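Local coordinates for spore coat polysaccharide biosynthesis protein SpsE (Bacillus subtilis, PDB 1VLI) that probably acts as a synthase of the N-acylneuraminate-9-phosphate type in the biosynthesis of spore coat polysaccharide, at residues 62-67 / 95-100; 68-73 / 120-125; 237-242 / 289-294; 330-335 / 350-355; 357-362 / 374-379. All blocks are in the same frame, centred on the assembly; numbering follows the deposited sequence.

Interaction 1: residues 62-67 / 95-100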
# COMPACT_ATOMS: atom_id res chain seq x y z
N LYS A 62 3.73 8.64 7.41
CA LYS A 62 4.05 8.02 6.15
C LYS A 62 4.25 9.03 5.01
O LYS A 62 3.36 9.87 4.77
CB LYS A 62 2.96 7.01 5.80
CG LYS A 62 3.04 6.60 4.34
CD LYS A 62 3.01 5.14 4.20
CE LYS A 62 1.55 4.67 4.01
NZ LYS A 62 0.99 5.16 2.73
N PHE A 63 5.41 8.93 4.33
CA PHE A 63 5.78 9.77 3.17
C PHE A 63 5.97 8.95 1.90
O PHE A 63 6.46 7.82 1.94
CB PHE A 63 7.09 10.53 3.44
CG PHE A 63 6.93 11.67 4.43
CD1 PHE A 63 6.56 12.95 4.00
CD2 PHE A 63 7.13 11.47 5.79
CE1 PHE A 63 6.38 13.98 4.89
CE2 PHE A 63 6.95 12.52 6.71
CZ PHE A 63 6.57 13.77 6.25
N GLN A 64 5.58 9.52 0.75
CA GLN A 64 5.92 8.93 -0.55
C GLN A 64 7.39 9.17 -0.88
O GLN A 64 7.86 10.32 -0.87
CB GLN A 64 5.08 9.53 -1.65
CG GLN A 64 4.89 8.63 -2.86
CD GLN A 64 4.04 9.29 -3.94
OE1 GLN A 64 4.53 9.57 -5.02
NE2 GLN A 64 2.78 9.54 -3.64
N MSE A 65 8.11 8.10 -1.16
CA MSE A 65 9.51 8.23 -1.55
C MSE A 65 9.75 8.09 -3.03
O MSE A 65 10.67 8.70 -3.56
CB MSE A 65 10.37 7.25 -0.78
CG MSE A 65 10.64 7.72 0.63
SE MSE A 65 11.92 6.56 1.54
CE MSE A 65 13.38 6.68 0.30
N PHE A 66 8.93 7.31 -3.71
CA PHE A 66 9.18 7.00 -5.10
C PHE A 66 8.12 7.57 -6.04
O PHE A 66 6.94 7.64 -5.68
CB PHE A 66 9.39 5.50 -5.26
CG PHE A 66 10.34 4.94 -4.24
CD1 PHE A 66 11.72 5.01 -4.44
CD2 PHE A 66 9.87 4.40 -3.05
CE1 PHE A 66 12.59 4.53 -3.48
CE2 PHE A 66 10.74 3.92 -2.08
CZ PHE A 66 12.10 3.98 -2.30
N GLN A 67 8.56 8.01 -7.23
CA GLN A 67 7.68 8.60 -8.25
C GLN A 67 6.84 7.56 -8.96
O GLN A 67 7.29 6.42 -9.10
CB GLN A 67 8.50 9.36 -9.27
CG GLN A 67 8.84 10.76 -8.82
CD GLN A 67 9.67 11.50 -9.85
OE1 GLN A 67 9.76 11.07 -11.01
NE2 GLN A 67 10.28 12.61 -9.43
N SER A 95 14.40 9.66 -9.86
CA SER A 95 13.23 8.80 -9.77
C SER A 95 12.53 8.84 -8.40
O SER A 95 11.54 8.15 -8.17
CB SER A 95 13.67 7.38 -10.06
OG SER A 95 12.54 6.53 -10.04
N MSE A 96 13.01 9.68 -7.51
CA MSE A 96 12.48 9.74 -6.17
C MSE A 96 11.61 10.94 -5.95
O MSE A 96 11.79 11.93 -6.62
CB MSE A 96 13.62 9.74 -5.22
CG MSE A 96 14.05 8.33 -4.94
SE MSE A 96 15.60 8.39 -3.86
CE MSE A 96 14.77 9.37 -2.18
N GLU A 97 10.67 10.86 -5.02
CA GLU A 97 9.76 11.97 -4.79
C GLU A 97 10.39 13.12 -4.04
O GLU A 97 10.20 14.25 -4.44
CB GLU A 97 8.46 11.56 -4.09
CG GLU A 97 7.28 11.42 -5.05
CD GLU A 97 6.78 12.75 -5.58
OE1 GLU A 97 6.89 13.76 -4.85
OE2 GLU A 97 6.28 12.80 -6.74
N MSE A 98 11.10 12.85 -2.95
CA MSE A 98 11.75 13.91 -2.18
C MSE A 98 13.25 13.88 -2.45
O MSE A 98 13.78 12.82 -2.75
CB MSE A 98 11.51 13.72 -0.70
CG MSE A 98 10.07 13.66 -0.28
SE MSE A 98 9.89 13.07 1.60
CE MSE A 98 10.34 11.10 1.32
N PRO A 99 13.93 15.03 -2.34
CA PRO A 99 15.40 15.05 -2.49
C PRO A 99 16.11 14.09 -1.52
O PRO A 99 15.80 14.07 -0.33
CB PRO A 99 15.77 16.50 -2.16
CG PRO A 99 14.54 17.26 -2.50
CD PRO A 99 13.39 16.38 -2.07
N ALA A 100 17.04 13.30 -2.04
CA ALA A 100 17.79 12.33 -1.26
C ALA A 100 18.43 12.92 0.01
O ALA A 100 18.60 12.20 1.01
CB ALA A 100 18.82 11.65 -2.12
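Met-65 and Phe-66 lie against Glu-97 and Met-96 where the chain leaving strand 60-63 runs roughly antiparallel to residues 95-98, the two directions 152° apart, with a single beta bridge between Phe-66 and Met-96. Two backbone hydrogen bonds make the bridge. Glu-97 N gives a short, nearly straight one to Met-65 O (2.6 Å), and Gln-67 N binds Ser-95 O at 3.1 Å. Three methionines, modelled as selenomethionine, fill in around this bridge, their long unbranched chains suited to following the uneven surfaces of neighbouring groups. Met-98 folds back at its last torsion (chi3 -74°), which brings CE to 3.5 Å from Met-65 CG. Its SE meanwhile comes obliquely to the Phe-63 ring, 4.9 Å from the centroid, in a Met-aromatic contact. Met-65 and Met-96 run side by side and point the same way, so that their CE methyls meet at 3.9 Å. Phe-66 lies alongside Met-96 as well, CD1 reaching its CG at 4.1 Å. On the more open flank, Gln-67 stretches its extended chain past the Ser-95 carbonyl, with CB 3.5 Å from Ser-95 O, and the polar ends of Gln-67 and Glu-97 suit a partly exposed margin. Strand 60-63 stands between strands 30-36 and 116-118 in the parallel sheet of the TIM barrel, and the contact forms in the loops past its C-terminal end. There Met-65 packs on Leu-130 and Phe-66 on Leu-129, both of helix 124-131, while Met-98 touches His-39 beyond strand 30-36.

Interaction 2: residues 68-73 / 120-125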
# COMPACT_ATOMS: atom_id res chain seq x y z
N ALA A 68 5.65 7.96 -9.42
CA ALA A 68 4.67 7.01 -9.97
C ALA A 68 5.04 6.45 -11.36
O ALA A 68 4.65 5.32 -11.71
CB ALA A 68 3.27 7.63 -9.99
N ASP A 69 5.80 7.22 -12.14
CA ASP A 69 6.23 6.86 -13.50
C ASP A 69 6.86 5.46 -13.60
O ASP A 69 6.54 4.70 -14.51
CB ASP A 69 7.22 7.90 -14.05
CG ASP A 69 6.79 9.33 -13.76
OD1 ASP A 69 6.68 9.73 -12.57
OD2 ASP A 69 6.56 10.14 -14.69
N ARG A 70 7.74 5.14 -12.65
CA ARG A 70 8.47 3.87 -12.60
C ARG A 70 7.54 2.65 -12.51
O ARG A 70 7.97 1.50 -12.69
CB ARG A 70 9.46 3.87 -11.41
CG ARG A 70 8.78 3.70 -10.02
CD ARG A 70 9.68 4.01 -8.84
NE ARG A 70 10.76 3.03 -8.73
CZ ARG A 70 11.98 3.32 -8.26
NH1 ARG A 70 12.27 4.55 -7.86
NH2 ARG A 70 12.92 2.38 -8.20
N MSE A 71 6.27 2.90 -12.23
CA MSE A 71 5.29 1.84 -12.11
C MSE A 71 4.65 1.40 -13.45
O MSE A 71 4.13 0.29 -13.56
CB MSE A 71 4.24 2.26 -11.11
CG MSE A 71 4.87 2.79 -9.83
SE MSE A 71 3.60 2.65 -8.35
CE MSE A 71 2.42 4.24 -8.80
N TYR A 72 4.73 2.27 -14.47
CA TYR A 72 4.05 2.13 -15.77
C TYR A 72 5.02 1.81 -16.93
O TYR A 72 4.63 1.19 -17.95
CB TYR A 72 3.21 3.39 -16.07
CG TYR A 72 2.22 3.72 -14.96
CD1 TYR A 72 2.59 4.51 -13.86
CD2 TYR A 72 0.93 3.20 -14.99
CE1 TYR A 72 1.69 4.78 -12.81
CE2 TYR A 72 0.02 3.46 -13.96
CZ TYR A 72 0.40 4.25 -12.88
OH TYR A 72 -0.52 4.48 -11.88
N GLN A 73 6.28 2.22 -16.76
CA GLN A 73 7.37 2.02 -17.72
C GLN A 73 8.69 1.70 -16.99
O GLN A 73 9.03 2.35 -15.99
CB GLN A 73 7.51 3.27 -18.61
CG GLN A 73 7.93 3.00 -20.07
N THR A 120 6.33 3.45 1.17
CA THR A 120 5.79 2.42 0.28
C THR A 120 6.81 2.03 -0.78
O THR A 120 7.46 2.90 -1.37
CB THR A 120 4.55 2.98 -0.43
OG1 THR A 120 3.66 3.48 0.57
CG2 THR A 120 3.75 1.91 -1.12
N VAL A 121 6.91 0.72 -1.04
CA VAL A 121 7.73 0.24 -2.15
C VAL A 121 6.89 -0.36 -3.27
O VAL A 121 5.81 -0.90 -3.03
CB VAL A 121 8.84 -0.73 -1.69
CG1 VAL A 121 9.71 -0.04 -0.68
CG2 VAL A 121 8.28 -1.98 -1.09
N CYS A 122 7.39 -0.26 -4.50
CA CYS A 122 6.69 -0.79 -5.67
C CYS A 122 7.52 -1.65 -6.63
O CYS A 122 7.02 -2.03 -7.68
CB CYS A 122 6.06 0.37 -6.46
SG CYS A 122 7.26 1.67 -6.85
N ASP A 123 8.80 -1.88 -6.31
CA ASP A 123 9.63 -2.81 -7.05
C ASP A 123 10.86 -3.20 -6.25
O ASP A 123 11.09 -2.70 -5.14
CB ASP A 123 10.01 -2.28 -8.43
CG ASP A 123 10.41 -0.82 -8.42
OD1 ASP A 123 11.31 -0.41 -7.64
OD2 ASP A 123 9.88 -0.00 -9.22
N GLU A 124 11.66 -4.10 -6.83
CA GLU A 124 12.88 -4.59 -6.20
C GLU A 124 13.83 -3.42 -5.83
O GLU A 124 14.37 -3.38 -4.71
CB GLU A 124 13.55 -5.63 -7.12
CG GLU A 124 12.80 -6.98 -7.24
CD GLU A 124 11.56 -7.03 -8.19
OE1 GLU A 124 11.15 -5.99 -8.79
OE2 GLU A 124 10.98 -8.15 -8.36
N GLY A 125 13.97 -2.45 -6.73
CA GLY A 125 14.87 -1.32 -6.54
C GLY A 125 14.46 -0.29 -5.49
O GLY A 125 15.30 0.21 -4.73
O HOH W 1 7.55 -0.40 -10.55
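Arg-70 reaches across to Asp-123 with its chain turned twice: CG stands between the backbone N and the carbonyl carbon (chi1 74°), and a bend at chi3 brings the edge of the guanidinium to the carboxylate. NE then donates to the syn lone pair of Asp-123 OD2 at 3.2 Å, with that oxygen close to the guanidinium plane. The second leg of the salt bridge, from Arg-70 NH2 to Asp-123 OD1 at 3.3 Å, is weak, its angle at the hydrogen only 135°; the guanidinium and carboxylate planes stand 37° apart. Asp-123 is the N-cap of helix 124-131. Its side chain caps a backbone N in the first turn, and OD1 also bonds Ser-126 OG, so the helix start holds the carboxylate in place for the arginine. A water lies beside the ion pair, 2.7 Å from Asp-123 OD2 and 2.9 Å from Arg-70 O. Cys-122 presents a small, weakly polar thiol beside the arginine stem, SG 3.9 Å from Arg-70 CD. Met-71, a selenomethionine bent at chi3, brings SE to 3.8 Å from Cys-122 CB. Beyond this pair, Met-71 also touches Arg-316 and Arg-339, which belong to the SAF region, and its backbone is hydrogen-bonded to that of Arg-339.

Interaction 3: residues 237-242 / 289-294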
# COMPACT_ATOMS: atom_id res chain seq x y z
N ALA A 237 -14.77 1.48 12.27
CA ALA A 237 -13.80 0.44 11.92
C ALA A 237 -13.16 -0.19 13.16
O ALA A 237 -13.08 -1.43 13.26
CB ALA A 237 -12.73 1.00 11.00
N VAL A 238 -12.69 0.67 14.08
CA VAL A 238 -12.04 0.23 15.31
C VAL A 238 -13.00 -0.63 16.11
O VAL A 238 -12.63 -1.70 16.61
CB VAL A 238 -11.55 1.44 16.16
CG1 VAL A 238 -11.27 1.06 17.63
CG2 VAL A 238 -10.32 2.04 15.52
N ARG A 239 -14.25 -0.21 16.21
CA ARG A 239 -15.20 -1.01 16.98
C ARG A 239 -15.73 -2.24 16.23
O ARG A 239 -16.46 -3.02 16.80
CB ARG A 239 -16.23 -0.17 17.75
CG ARG A 239 -17.55 0.14 17.11
CD ARG A 239 -18.36 1.20 17.91
NE ARG A 239 -18.14 2.52 17.32
CZ ARG A 239 -18.91 3.08 16.38
NH1 ARG A 239 -20.03 2.46 15.93
NH2 ARG A 239 -18.55 4.28 15.89
N LEU A 240 -15.30 -2.41 14.98
CA LEU A 240 -15.47 -3.65 14.23
C LEU A 240 -14.19 -4.48 14.22
O LEU A 240 -14.13 -5.45 13.51
CB LEU A 240 -15.86 -3.38 12.77
CG LEU A 240 -17.36 -3.14 12.61
CD1 LEU A 240 -17.72 -2.58 11.27
CD2 LEU A 240 -18.11 -4.40 12.85
N GLY A 241 -13.17 -4.07 14.98
CA GLY A 241 -11.99 -4.89 15.21
C GLY A 241 -10.71 -4.49 14.48
O GLY A 241 -9.70 -5.18 14.59
N ALA A 242 -10.74 -3.41 13.69
CA ALA A 242 -9.53 -2.96 12.94
C ALA A 242 -8.38 -2.69 13.92
O ALA A 242 -8.61 -2.15 14.97
CB ALA A 242 -9.83 -1.68 12.14
N LYS A 289 -22.01 -0.11 21.12
CA LYS A 289 -22.07 0.78 19.93
C LYS A 289 -22.16 0.13 18.54
O LYS A 289 -21.12 -0.24 17.96
CB LYS A 289 -21.02 1.88 19.98
CG LYS A 289 -21.61 3.31 20.12
CD LYS A 289 -20.41 4.32 19.92
CE LYS A 289 -20.89 5.75 20.29
NZ LYS A 289 -20.53 6.15 21.80
N PRO A 290 -23.38 0.03 17.99
CA PRO A 290 -23.60 -0.57 16.67
C PRO A 290 -23.00 0.29 15.56
O PRO A 290 -22.60 1.43 15.82
CB PRO A 290 -25.13 -0.60 16.55
CG PRO A 290 -25.63 -0.40 17.92
CD PRO A 290 -24.64 0.53 18.56
N VAL A 291 -22.92 -0.25 14.34
CA VAL A 291 -22.42 0.52 13.18
C VAL A 291 -23.54 0.55 12.14
O VAL A 291 -24.17 -0.46 11.91
CB VAL A 291 -21.15 -0.13 12.59
CG1 VAL A 291 -20.83 0.44 11.21
CG2 VAL A 291 -19.98 0.01 13.55
N SER A 292 -23.77 1.72 11.53
CA SER A 292 -24.86 1.92 10.57
C SER A 292 -24.86 0.98 9.35
O SER A 292 -23.81 0.48 8.93
CB SER A 292 -24.93 3.39 10.12
OG SER A 292 -23.94 3.71 9.15
N GLU A 293 -26.05 0.74 8.80
CA GLU A 293 -26.22 -0.00 7.55
C GLU A 293 -25.37 0.59 6.44
O GLU A 293 -24.90 -0.13 5.56
CB GLU A 293 -27.65 0.10 7.09
CG GLU A 293 -28.11 -1.09 6.29
CD GLU A 293 -28.38 -2.28 7.19
OE1 GLU A 293 -27.40 -2.98 7.56
OE2 GLU A 293 -29.57 -2.50 7.54
N LYS A 294 -25.20 1.92 6.50
CA LYS A 294 -24.59 2.71 5.45
C LYS A 294 -23.10 2.43 5.48
O LYS A 294 -22.50 2.25 4.44
CB LYS A 294 -24.91 4.21 5.64
CG LYS A 294 -24.25 5.16 4.60
CD LYS A 294 -24.97 6.52 4.39
CE LYS A 294 -24.83 7.50 5.59
NZ LYS A 294 -23.47 8.14 5.76
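Leu-240, which meets Val-291 across the contact, gives its backbone N to Ala-237 O at 3.0 Å, and Ala-242 N grips the same oxygen from the opposite face of its plane at 3.1 Å. With Gly-241 N bonded to Val-238 O, this is a Schellman motif ending helix 232-239. Gly-241 is its C-prime residue, at a positive phi where a side chain would jam against the preceding carbonyl. Just before the turn, Arg-239 leans on the other segment. Its CD lies 3.4 Å from Lys-289 CB, and a bend at chi3 (97°) lays the guanidinium under the lysine stem, whose CD sits 3.9 Å above the rim of one face. At the edge, Arg-239 NH1 comes to 2.8 Å from Pro-290 O, though the angle is too poor for a hydrogen bond. Leu-240 CD1 and Val-291 CG2 meet tip to tip at 4.1 Å. Were Arg-239 a serine, the Lys-289 stem and one side of Val-291 would probably lose their cover and a gap would open beside Leu-283 of helix 266-285. Arg-239 NE is buried without a partner; Lys-289 NZ, a like charge 6.2 Å from it, has a long, weak ion pair with Glu-282. Across this contact the arginine seems to act mainly through its carbon chain and flat face.

Interaction 4: residues 330-335 / 350-355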
# COMPACT_ATOMS: atom_id res chain seq x y z
N PHE A 330 12.61 -15.36 -22.83
CA PHE A 330 12.10 -14.27 -22.03
C PHE A 330 13.07 -14.13 -20.91
O PHE A 330 13.58 -15.14 -20.41
CB PHE A 330 10.78 -14.65 -21.42
CG PHE A 330 9.65 -14.62 -22.37
CD1 PHE A 330 9.18 -13.42 -22.88
CD2 PHE A 330 8.99 -15.81 -22.72
CE1 PHE A 330 8.09 -13.38 -23.74
CE2 PHE A 330 7.92 -15.78 -23.59
CZ PHE A 330 7.46 -14.57 -24.10
N SER A 331 13.33 -12.89 -20.51
CA SER A 331 14.20 -12.64 -19.38
C SER A 331 13.91 -11.31 -18.71
O SER A 331 13.18 -10.47 -19.27
CB SER A 331 15.66 -12.71 -19.83
OG SER A 331 16.02 -11.50 -20.47
N GLU A 332 14.44 -11.15 -17.50
CA GLU A 332 14.53 -9.88 -16.77
C GLU A 332 14.81 -8.69 -17.71
O GLU A 332 14.45 -7.55 -17.41
CB GLU A 332 15.68 -10.02 -15.77
CG GLU A 332 15.53 -9.32 -14.42
CD GLU A 332 14.66 -10.09 -13.42
OE1 GLU A 332 14.75 -11.34 -13.37
OE2 GLU A 332 13.90 -9.43 -12.67
N ASP A 333 15.43 -8.94 -18.86
CA ASP A 333 15.80 -7.89 -19.79
C ASP A 333 14.80 -7.49 -20.88
O ASP A 333 14.98 -6.45 -21.50
CB ASP A 333 17.14 -8.22 -20.44
CG ASP A 333 18.27 -8.22 -19.44
OD1 ASP A 333 18.21 -7.46 -18.44
OD2 ASP A 333 19.25 -8.97 -19.55
N ASN A 334 13.78 -8.30 -21.12
CA ASN A 334 12.78 -7.92 -22.12
C ASN A 334 11.32 -7.95 -21.64
O ASN A 334 10.43 -7.46 -22.34
CB ASN A 334 12.95 -8.73 -23.42
CG ASN A 334 12.97 -10.22 -23.18
OD1 ASN A 334 12.47 -10.74 -22.15
ND2 ASN A 334 13.53 -10.93 -24.13
N ILE A 335 11.09 -8.49 -20.45
CA ILE A 335 9.77 -8.38 -19.84
C ILE A 335 9.86 -7.90 -18.39
O ILE A 335 10.87 -8.15 -17.71
CB ILE A 335 8.95 -9.71 -19.94
CG1 ILE A 335 9.77 -10.91 -19.45
CG2 ILE A 335 8.43 -9.93 -21.37
CD1 ILE A 335 8.91 -12.05 -18.93
N ARG A 350 2.00 -14.02 -11.57
CA ARG A 350 2.31 -15.38 -11.05
C ARG A 350 3.10 -16.21 -12.08
O ARG A 350 3.67 -17.24 -11.75
CB ARG A 350 1.04 -16.13 -10.55
CG ARG A 350 0.22 -16.82 -11.67
CD ARG A 350 -0.99 -17.68 -11.19
NE ARG A 350 -1.91 -16.89 -10.39
CZ ARG A 350 -2.91 -16.15 -10.87
NH1 ARG A 350 -3.19 -16.09 -12.17
NH2 ARG A 350 -3.64 -15.44 -10.01
N PHE A 351 3.14 -15.76 -13.33
CA PHE A 351 3.88 -16.51 -14.34
C PHE A 351 5.24 -15.94 -14.65
O PHE A 351 5.92 -16.44 -15.52
CB PHE A 351 3.06 -16.65 -15.64
CG PHE A 351 1.68 -17.25 -15.42
CD1 PHE A 351 1.51 -18.64 -15.25
CD2 PHE A 351 0.55 -16.43 -15.36
CE1 PHE A 351 0.24 -19.19 -15.09
CE2 PHE A 351 -0.71 -16.97 -15.21
CZ PHE A 351 -0.86 -18.36 -15.06
N PHE A 352 5.68 -14.92 -13.91
CA PHE A 352 6.91 -14.24 -14.29
C PHE A 352 8.14 -15.14 -14.13
O PHE A 352 8.96 -15.26 -15.07
CB PHE A 352 7.04 -12.92 -13.52
CG PHE A 352 8.22 -12.10 -13.95
CD1 PHE A 352 8.15 -11.28 -15.08
CD2 PHE A 352 9.41 -12.15 -13.23
CE1 PHE A 352 9.23 -10.52 -15.49
CE2 PHE A 352 10.50 -11.40 -13.63
CZ PHE A 352 10.41 -10.58 -14.77
N GLU A 353 8.26 -15.81 -12.98
CA GLU A 353 9.33 -16.78 -12.76
C GLU A 353 9.40 -17.84 -13.85
O GLU A 353 10.46 -18.07 -14.43
CB GLU A 353 9.19 -17.43 -11.38
CG GLU A 353 10.09 -16.80 -10.33
CD GLU A 353 9.49 -16.89 -8.94
OE1 GLU A 353 8.99 -17.98 -8.58
OE2 GLU A 353 9.53 -15.86 -8.20
N LEU A 354 8.26 -18.46 -14.14
CA LEU A 354 8.13 -19.49 -15.17
C LEU A 354 8.67 -19.03 -16.52
O LEU A 354 9.49 -19.71 -17.15
CB LEU A 354 6.66 -19.87 -15.31
CG LEU A 354 6.24 -20.98 -16.25
CD1 LEU A 354 6.71 -22.30 -15.69
CD2 LEU A 354 4.72 -20.99 -16.35
N LEU A 355 8.21 -17.87 -16.98
CA LEU A 355 8.67 -17.38 -18.28
C LEU A 355 10.18 -17.10 -18.29
O LEU A 355 10.84 -17.49 -19.21
CB LEU A 355 7.88 -16.14 -18.69
CG LEU A 355 6.37 -16.17 -18.90
CD1 LEU A 355 5.98 -14.86 -19.57
CD2 LEU A 355 5.94 -17.38 -19.77
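Phe-352 sets its ring edge against both the carbonyl and the side chain of Ile-335, and this is the tight half of the contact. CG is anti to the backbone N (chi1 -175°), which carries the ring out from the helix so that CE1 comes to 3.6 Å from Ile-335 O. Ile-335 slides past in the opposite direction, its CD1 3.8 Å from the same Phe-352 CE1. That CD1 methyl also meets Leu-355 CD1 at 4.1 Å, and the leucine methyl in turn lies over one face of the Phe-330 ring. Phe-330 runs beside Leu-355, with CB 3.6 Å from Leu-355 O. Branched and aromatic groups suit this buried layer. At the far edge of the ring packing gives way to solvent: the exposed Glu-332 crosses Phe-352 at about a right angle, OE2 4.0 Å from CE2, with no bond between them. Replacing Phe-352 by alanine would probably leave a hole beside Ile-335 and let its CD1 shift. Ile-318 of strand 317-320 touches both Ile-335 and Phe-352, so the contact joins helix 352-356 to the two-stranded sheet of 317-320 and 335-338, while Pro-149 of helix 148-155, in the barrel, also packs on Phe-352.

Interaction 5: residues 357-362 / 374-379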
# COMPACT_ATOMS: atom_id res chain seq x y z
N SER A 357 12.45 -18.53 -16.74
CA SER A 357 13.24 -19.74 -16.49
C SER A 357 13.58 -20.47 -17.80
O SER A 357 13.78 -21.69 -17.80
CB SER A 357 12.49 -20.66 -15.53
OG SER A 357 11.50 -21.41 -16.24
N GLY A 358 13.65 -19.72 -18.90
CA GLY A 358 14.08 -20.27 -20.17
C GLY A 358 12.98 -20.54 -21.17
O GLY A 358 13.16 -21.30 -22.13
N VAL A 359 11.81 -19.95 -20.96
CA VAL A 359 10.73 -20.09 -21.93
C VAL A 359 11.02 -19.12 -23.07
O VAL A 359 11.69 -18.11 -22.85
CB VAL A 359 9.40 -19.79 -21.24
CG1 VAL A 359 8.28 -19.72 -22.24
CG2 VAL A 359 9.13 -20.85 -20.20
N ARG A 360 10.51 -19.41 -24.28
CA ARG A 360 10.78 -18.61 -25.50
C ARG A 360 9.50 -18.11 -26.20
O ARG A 360 8.43 -18.79 -26.11
CB ARG A 360 11.57 -19.44 -26.48
CG ARG A 360 12.93 -19.85 -25.98
CD ARG A 360 13.64 -20.81 -26.92
NE ARG A 360 14.96 -21.15 -26.41
CZ ARG A 360 16.08 -20.50 -26.75
NH1 ARG A 360 16.04 -19.47 -27.58
NH2 ARG A 360 17.25 -20.89 -26.24
N ALA A 361 9.61 -16.96 -26.93
CA ALA A 361 8.43 -16.42 -27.63
C ALA A 361 8.06 -17.32 -28.83
O ALA A 361 8.94 -17.82 -29.55
CB ALA A 361 8.72 -14.98 -28.12
N VAL A 362 6.76 -17.50 -29.07
CA VAL A 362 6.37 -18.23 -30.29
C VAL A 362 6.01 -17.31 -31.46
O VAL A 362 5.73 -17.78 -32.56
CB VAL A 362 5.29 -19.31 -30.06
CG1 VAL A 362 5.74 -20.25 -28.96
CG2 VAL A 362 3.92 -18.71 -29.77
N ASP A 374 -1.19 -16.38 -26.45
CA ASP A 374 -0.82 -16.64 -27.81
C ASP A 374 0.63 -16.33 -28.13
O ASP A 374 1.14 -16.76 -29.16
CB ASP A 374 -1.73 -15.87 -28.74
CG ASP A 374 -3.06 -16.57 -28.97
OD1 ASP A 374 -3.29 -17.70 -28.46
OD2 ASP A 374 -3.94 -16.06 -29.68
N ASP A 375 1.30 -15.58 -27.24
CA ASP A 375 2.70 -15.23 -27.41
C ASP A 375 3.57 -16.40 -26.97
O ASP A 375 4.73 -16.46 -27.35
CB ASP A 375 3.07 -13.98 -26.58
CG ASP A 375 2.32 -12.71 -27.03
OD1 ASP A 375 2.00 -12.64 -28.24
OD2 ASP A 375 1.99 -11.75 -26.26
N ILE A 376 3.02 -17.30 -26.16
CA ILE A 376 3.81 -18.40 -25.57
C ILE A 376 3.38 -19.82 -25.94
O ILE A 376 4.18 -20.75 -25.81
CB ILE A 376 3.96 -18.28 -24.03
CG1 ILE A 376 2.66 -17.88 -23.37
CG2 ILE A 376 4.98 -17.19 -23.66
CD1 ILE A 376 2.90 -16.98 -22.19
N LEU A 377 2.14 -19.97 -26.43
CA LEU A 377 1.59 -21.28 -26.77
C LEU A 377 1.59 -21.60 -28.26
O LEU A 377 1.15 -20.79 -29.11
CB LEU A 377 0.20 -21.46 -26.15
CG LEU A 377 0.19 -21.44 -24.62
CD1 LEU A 377 -1.23 -21.37 -24.10
CD2 LEU A 377 0.96 -22.64 -24.01
N LEU A 378 2.12 -22.78 -28.58
CA LEU A 378 2.35 -23.17 -29.96
C LEU A 378 1.01 -23.58 -30.56
O LEU A 378 0.28 -24.37 -29.98
CB LEU A 378 3.34 -24.33 -30.02
CG LEU A 378 3.91 -24.64 -31.41
CD1 LEU A 378 5.26 -23.96 -31.53
CD2 LEU A 378 4.04 -26.15 -31.68
N LYS A 379 0.67 -22.99 -31.71
CA LYS A 379 -0.60 -23.30 -32.37
C LYS A 379 -0.44 -23.77 -33.82
O LYS A 379 -1.44 -24.09 -34.47
CB LYS A 379 -1.55 -22.11 -32.28
CG LYS A 379 -1.89 -21.72 -30.87
CD LYS A 379 -3.32 -21.21 -30.76
CE LYS A 379 -3.69 -20.97 -29.33
NZ LYS A 379 -5.15 -20.74 -29.21
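Val-362 pressed onto a row of backbone carbonyls makes this a loop-against-loop contact near the C-terminal end of the SAF (AFP-like) domain, both segments following helix 352-356. One bond fastens it: Val-362 N donates to Asp-375 O at 2.9 Å, almost perfectly straight at 176°. Residues 374-376 turn with roughly helical backbone angles, bringing several carbonyls round the valine. Chi1 of -53° sets CG1 beside the backbone N and leaves CG2 between the backbone N and the carbonyl carbon, where that methyl sits among three oxygens, 3.4 Å from Asp-375 O and 3.5 Å from Asp-374 O, with Leu-377 O also 3.5 Å away. CG1 rests 3.6 Å from Ile-376 O. A compact, beta-branched residue fits such a place, since both methyls are fixed close to the main chain and neither has to reach far. The preceding Ala-361 turns its methyl away and brings its CA to 3.7 Å from Asp-375 O. Further along, Val-359 CG1 touches Ile-376 CG2 more loosely, at 4.4 Å. The carboxylate of Asp-375 is engaged outside the contact: OD1 forms a salt bridge with Arg-363 and OD2 takes a weak bond from Val-372 N, which would steady the turn that offers the gripped carbonyl. Asp-374 and Lys-379 make a long ion pair within their own segment. The contact thus works by one directional backbone bond backed by methyl-to-carbonyl packing, with the charged groups engaged elsewhere, so the fit depends on shape and main-chain position more than on side-chain polarity.

How the interactions relate
Interactions 1 and 2 interlock, their segments alternating along the chain; their centres are 11 Å apart and they touch, Phe-66 CD2 lying 3.3 Å from Thr-120 O. Both belong to the loops past the C-terminal ends of the barrel strands, the side that holds the zinc. Interaction 3 comes next in sequence but lies across the chain's centre, where helix 232-239 ends; the centres of interactions 1 and 3 are about 35 Å apart, as are those of interactions 2 and 3. Interactions 4 and 5 follow in the SAF domain, again with centres 11 Å apart and joined by a probable hydrogen bond from Phe-330 N to Val-359 O (2.9 Å). Interaction 2 approaches interaction 4 to about 5 Å between nearest atoms, which places interaction 2 near the junction of barrel and SAF domain.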